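Local coordinates for tumor necrosis factor ligand superfamily member 9 (PDB 6MKB), which acts as a cytokine that binds the receptor TNFRSF9 (4-1BB) and induces proliferation of activated peripheral blood T cells, at residues E51-V62 / S120-L131. Residues are numbered along the deposited sequence; the frame is centred on the assembly and turned at random.
Sequences ELVVDSPGLYYV and SQLLLLKAGHRL
The guanidinium of Arg130 has Val53 CG2 over one face, 4.0 Å from CZ, and Glu51 at its edge: NH1 reaches Glu51 OE1 at 2.8 Å, almost exactly in the guanidinium plane and nearly along the carboxylate C-O axis. The carboxylate and guanidinium planes of this salt bridge stand 58° apart, and the two side chains cross at about a right angle. Each group has a second charged partner, Lys90 for Glu51 OE2 and Glu46 for Arg130 NH2, which would help fix their rotation. Leu125 CD2 sits over the centre of one face of the His129 imidazole, with Lys126 N at its edge, in plane. Leu125 CD1 comes obliquely to the Tyr60 ring, 3.7 Å from Tyr60 CD1; with CG beside the backbone N (chi1 -74°), the ring extends back along its own segment and its OH donates to Ser56 O (2.7 Å) in the ring plane. Tyr61 meets Leu122 CD2 at its ring edge, stacks on Phe162, and meets Phe63 of the second subunit. Both segments belong to the TNF homology domain, an antiparallel beta-sandwich of jelly-roll topology. Strand 51-54 pairs with 129-131 and 58-62 with 120-125; the loop 55-57 runs alongside the type II turn from Lys126 to His129, Pro57 CD resting on Ala127 CB. Gly128 and His129 both face Val54 in a G1 bulge; Gly128 N gives Val54 O a bent bond (2.7 Å, 139°). Towards the sandwich interior, Val54 CG2 touches Leu125 CD1 (3.9 Å) and Val62 CG2 touches Leu123 CD1 (3.7 Å), while Leu87 of strand 80-90 covers Val62 and Leu123.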
loop_
_atom_site.group_PDB
_atom_site.type_symbol
_atom_site.label_atom_id
_atom_site.label_comp_id
_atom_site.label_asym_id
_atom_site.label_seq_id
_atom_site.Cartn_x
_atom_site.Cartn_y
_atom_site.Cartn_z
ATOM N N GLU B 51 -3.221 3.114 20.729
ATOM C CA GLU B 51 -4.056 2.172 19.987
ATOM C C GLU B 51 -5.279 2.779 19.322
ATOM O O GLU B 51 -5.974 3.634 19.890
ATOM C CB GLU B 51 -4.550 1.058 20.914
ATOM C CG GLU B 51 -3.475 0.060 21.284
ATOM C CD GLU B 51 -3.824 -0.881 22.415
ATOM O OE1 GLU B 51 -4.838 -0.645 23.109
ATOM O OE2 GLU B 51 -3.070 -1.854 22.615
ATOM N N LEU B 52 -5.546 2.274 18.127
ATOM C CA LEU B 52 -6.717 2.550 17.332
ATOM C C LEU B 52 -7.733 1.495 17.734
ATOM O O LEU B 52 -7.424 0.300 17.680
ATOM C CB LEU B 52 -6.348 2.487 15.840
ATOM C CG LEU B 52 -7.431 2.798 14.789
ATOM C CD1 LEU B 52 -8.035 4.135 15.000
ATOM C CD2 LEU B 52 -6.796 2.820 13.381
ATOM N N VAL B 53 -8.886 1.938 18.254
ATOM C CA VAL B 53 -9.970 1.091 18.759
ATOM C C VAL B 53 -11.098 1.015 17.710
ATOM O O VAL B 53 -11.694 2.027 17.356
ATOM C CB VAL B 53 -10.503 1.573 20.158
ATOM C CG1 VAL B 53 -11.447 0.536 20.773
ATOM C CG2 VAL B 53 -9.350 1.861 21.116
ATOM N N VAL B 54 -11.363 -0.195 17.229
ATOM C CA VAL B 54 -12.380 -0.530 16.231
ATOM C C VAL B 54 -13.686 -0.878 16.963
ATOM O O VAL B 54 -13.708 -1.780 17.799
ATOM C CB VAL B 54 -11.861 -1.686 15.335
ATOM C CG1 VAL B 54 -12.981 -2.371 14.562
ATOM C CG2 VAL B 54 -10.771 -1.198 14.397
ATOM N N ASP B 55 -14.760 -0.149 16.647
ATOM C CA ASP B 55 -16.068 -0.299 17.286
ATOM C C ASP B 55 -16.840 -1.545 16.843
ATOM O O ASP B 55 -17.244 -2.341 17.694
ATOM C CB ASP B 55 -16.916 0.939 16.978
ATOM C CG ASP B 55 -17.968 1.360 17.978
ATOM O OD1 ASP B 55 -18.471 0.484 18.728
ATOM O OD2 ASP B 55 -18.317 2.562 17.991
ATOM N N SER B 56 -17.098 -1.694 15.543
ATOM C CA SER B 56 -17.934 -2.787 15.046
ATOM C C SER B 56 -17.147 -3.884 14.270
ATOM O O SER B 56 -16.148 -3.582 13.621
ATOM C CB SER B 56 -19.076 -2.238 14.191
ATOM O OG SER B 56 -18.593 -1.532 13.062
ATOM N N PRO B 57 -17.576 -5.172 14.356
ATOM C CA PRO B 57 -16.838 -6.228 13.645
ATOM C C PRO B 57 -17.097 -6.244 12.131
ATOM O O PRO B 57 -18.171 -5.849 11.638
ATOM C CB PRO B 57 -17.367 -7.510 14.284
ATOM C CG PRO B 57 -18.773 -7.157 14.684
ATOM C CD PRO B 57 -18.736 -5.727 15.096
ATOM N N GLY B 58 -16.114 -6.770 11.416
ATOM C CA GLY B 58 -16.176 -6.930 9.977
ATOM C C GLY B 58 -14.828 -7.112 9.324
ATOM O O GLY B 58 -13.812 -7.290 10.006
ATOM N N LEU B 59 -14.828 -7.073 7.990
ATOM C CA LEU B 59 -13.631 -7.187 7.169
ATOM C C LEU B 59 -13.101 -5.778 6.909
ATOM O O LEU B 59 -13.787 -4.951 6.296
ATOM C CB LEU B 59 -13.937 -7.937 5.859
ATOM C CG LEU B 59 -12.745 -8.288 4.971
ATOM C CD1 LEU B 59 -11.847 -9.361 5.624
ATOM C CD2 LEU B 59 -13.219 -8.729 3.592
ATOM N N TYR B 60 -11.907 -5.489 7.438
ATOM C CA TYR B 60 -11.282 -4.181 7.296
ATOM C C TYR B 60 -10.067 -4.262 6.403
ATOM O O TYR B 60 -9.293 -5.219 6.488
ATOM C CB TYR B 60 -10.846 -3.609 8.674
ATOM C CG TYR B 60 -11.973 -3.103 9.548
ATOM C CD1 TYR B 60 -12.743 -3.984 10.308
ATOM C CD2 TYR B 60 -12.246 -1.741 9.649
ATOM C CE1 TYR B 60 -13.781 -3.525 11.118
ATOM C CE2 TYR B 60 -13.275 -1.269 10.465
ATOM C CZ TYR B 60 -14.053 -2.166 11.186
ATOM O OH TYR B 60 -15.080 -1.712 11.984
ATOM N N TYR B 61 -9.885 -3.238 5.567
ATOM C CA TYR B 61 -8.689 -3.082 4.770
ATOM C C TYR B 61 -7.760 -2.273 5.652
ATOM O O TYR B 61 -8.071 -1.118 5.951
ATOM C CB TYR B 61 -9.024 -2.386 3.455
ATOM C CG TYR B 61 -7.842 -2.091 2.554
ATOM C CD1 TYR B 61 -6.993 -1.017 2.814
ATOM C CD2 TYR B 61 -7.654 -2.793 1.372
ATOM C CE1 TYR B 61 -5.939 -0.707 1.961
ATOM C CE2 TYR B 61 -6.630 -2.465 0.494
ATOM C CZ TYR B 61 -5.750 -1.445 0.809
ATOM O OH TYR B 61 -4.715 -1.130 -0.048
ATOM N N VAL B 62 -6.697 -2.897 6.180
ATOM C CA VAL B 62 -5.767 -2.209 7.076
ATOM C C VAL B 62 -4.538 -1.860 6.267
ATOM O O VAL B 62 -4.091 -2.675 5.449
ATOM C CB VAL B 62 -5.437 -3.052 8.333
ATOM C CG1 VAL B 62 -4.724 -2.202 9.381
ATOM C CG2 VAL B 62 -6.694 -3.677 8.921
ATOM N N SER B 120 -0.605 -3.464 2.892
ATOM C CA SER B 120 -2.034 -3.604 3.196
ATOM C C SER B 120 -2.404 -5.048 3.388
ATOM O O SER B 120 -1.741 -5.942 2.860
ATOM C CB SER B 120 -2.927 -2.964 2.131
ATOM O OG SER B 120 -2.785 -3.570 0.857
ATOM N N GLN B 121 -3.469 -5.272 4.168
ATOM C CA GLN B 121 -4.036 -6.582 4.396
ATOM C C GLN B 121 -5.511 -6.456 4.741
ATOM O O GLN B 121 -5.891 -5.564 5.511
ATOM C CB GLN B 121 -3.284 -7.332 5.509
ATOM C CG GLN B 121 -3.379 -8.850 5.352
ATOM C CD GLN B 121 -2.005 -9.442 5.188
ATOM O OE1 GLN B 121 -1.381 -9.352 4.111
ATOM N NE2 GLN B 121 -1.482 -10.010 6.254
ATOM N N LEU B 122 -6.333 -7.372 4.199
ATOM C CA LEU B 122 -7.740 -7.449 4.532
ATOM C C LEU B 122 -7.833 -8.355 5.751
ATOM O O LEU B 122 -7.376 -9.498 5.701
ATOM C CB LEU B 122 -8.552 -7.962 3.338
ATOM C CG LEU B 122 -8.844 -6.948 2.216
ATOM C CD1 LEU B 122 -9.166 -7.667 0.906
ATOM C CD2 LEU B 122 -9.993 -5.992 2.595
ATOM N N LEU B 123 -8.319 -7.820 6.874
ATOM C CA LEU B 123 -8.376 -8.567 8.139
ATOM C C LEU B 123 -9.763 -8.591 8.766
ATOM O O LEU B 123 -10.479 -7.583 8.762
ATOM C CB LEU B 123 -7.395 -7.940 9.171
ATOM C CG LEU B 123 -5.889 -7.965 8.841
ATOM C CD1 LEU B 123 -5.140 -6.945 9.675
ATOM C CD2 LEU B 123 -5.294 -9.327 9.072
ATOM N N LEU B 124 -10.116 -9.743 9.351
ATOM C CA LEU B 124 -11.357 -9.884 10.108
ATOM C C LEU B 124 -11.111 -9.349 11.513
ATOM O O LEU B 124 -10.277 -9.888 12.254
ATOM C CB LEU B 124 -11.860 -11.331 10.159
ATOM C CG LEU B 124 -12.496 -11.910 8.904
ATOM C CD1 LEU B 124 -12.718 -13.383 9.089
ATOM C CD2 LEU B 124 -13.805 -11.195 8.551
ATOM N N LEU B 125 -11.774 -8.247 11.842
ATOM C CA LEU B 125 -11.648 -7.611 13.150
ATOM C C LEU B 125 -12.949 -7.753 13.935
ATOM O O LEU B 125 -14.040 -7.854 13.352
ATOM C CB LEU B 125 -11.242 -6.128 13.022
ATOM C CG LEU B 125 -9.914 -5.813 12.281
ATOM C CD1 LEU B 125 -9.630 -4.319 12.289
ATOM C CD2 LEU B 125 -8.718 -6.563 12.875
ATOM N N LYS B 126 -12.813 -7.804 15.266
ATOM C CA LYS B 126 -13.888 -7.963 16.240
ATOM C C LYS B 126 -14.272 -6.614 16.815
ATOM O O LYS B 126 -13.551 -5.631 16.619
ATOM C CB LYS B 126 -13.440 -8.905 17.374
ATOM C CG LYS B 126 -12.827 -10.234 16.952
ATOM C CD LYS B 126 -13.879 -11.232 16.510
ATOM C CE LYS B 126 -13.401 -12.651 16.463
ATOM N NZ LYS B 126 -14.551 -13.580 16.284
ATOM N N ALA B 127 -15.395 -6.564 17.524
ATOM C CA ALA B 127 -15.867 -5.364 18.204
ATOM C C ALA B 127 -14.938 -5.091 19.395
ATOM O O ALA B 127 -14.732 -5.969 20.228
ATOM C CB ALA B 127 -17.311 -5.557 18.672
ATOM N N GLY B 128 -14.338 -3.909 19.414
ATOM C CA GLY B 128 -13.404 -3.494 20.454
ATOM C C GLY B 128 -11.969 -3.837 20.131
ATOM O O GLY B 128 -11.110 -3.797 21.017
ATOM N N HIS B 129 -11.697 -4.178 18.857
ATOM C CA HIS B 129 -10.363 -4.550 18.377
ATOM C C HIS B 129 -9.409 -3.370 18.534
ATOM O O HIS B 129 -9.757 -2.237 18.205
ATOM C CB HIS B 129 -10.406 -5.041 16.914
ATOM C CG HIS B 129 -9.622 -6.290 16.677
ATOM N ND1 HIS B 129 -8.252 -6.312 16.816
ATOM C CD2 HIS B 129 -10.039 -7.517 16.305
ATOM C CE1 HIS B 129 -7.879 -7.545 16.529
ATOM N NE2 HIS B 129 -8.917 -8.309 16.224
ATOM N N ARG B 130 -8.234 -3.639 19.093
ATOM C CA ARG B 130 -7.209 -2.634 19.370
ATOM C C ARG B 130 -6.015 -2.920 18.484
ATOM O O ARG B 130 -5.566 -4.070 18.379
ATOM C CB ARG B 130 -6.828 -2.623 20.869
ATOM C CG ARG B 130 -8.002 -2.207 21.724
ATOM C CD ARG B 130 -7.758 -2.395 23.189
ATOM N NE ARG B 130 -8.708 -1.569 23.917
ATOM C CZ ARG B 130 -8.480 -0.331 24.328
ATOM N NH1 ARG B 130 -7.287 0.228 24.155
ATOM N NH2 ARG B 130 -9.455 0.379 24.875
ATOM N N LEU B 131 -5.547 -1.876 17.796
ATOM C CA LEU B 131 -4.458 -1.938 16.838
ATOM C C LEU B 131 -3.435 -0.851 17.145
ATOM O O LEU B 131 -3.778 0.321 17.211
ATOM C CB LEU B 131 -5.046 -1.738 15.427
ATOM C CG LEU B 131 -5.251 -2.920 14.462
ATOM C CD1 LEU B 131 -5.777 -4.135 15.108
ATOM C CD2 LEU B 131 -6.210 -2.541 13.362
#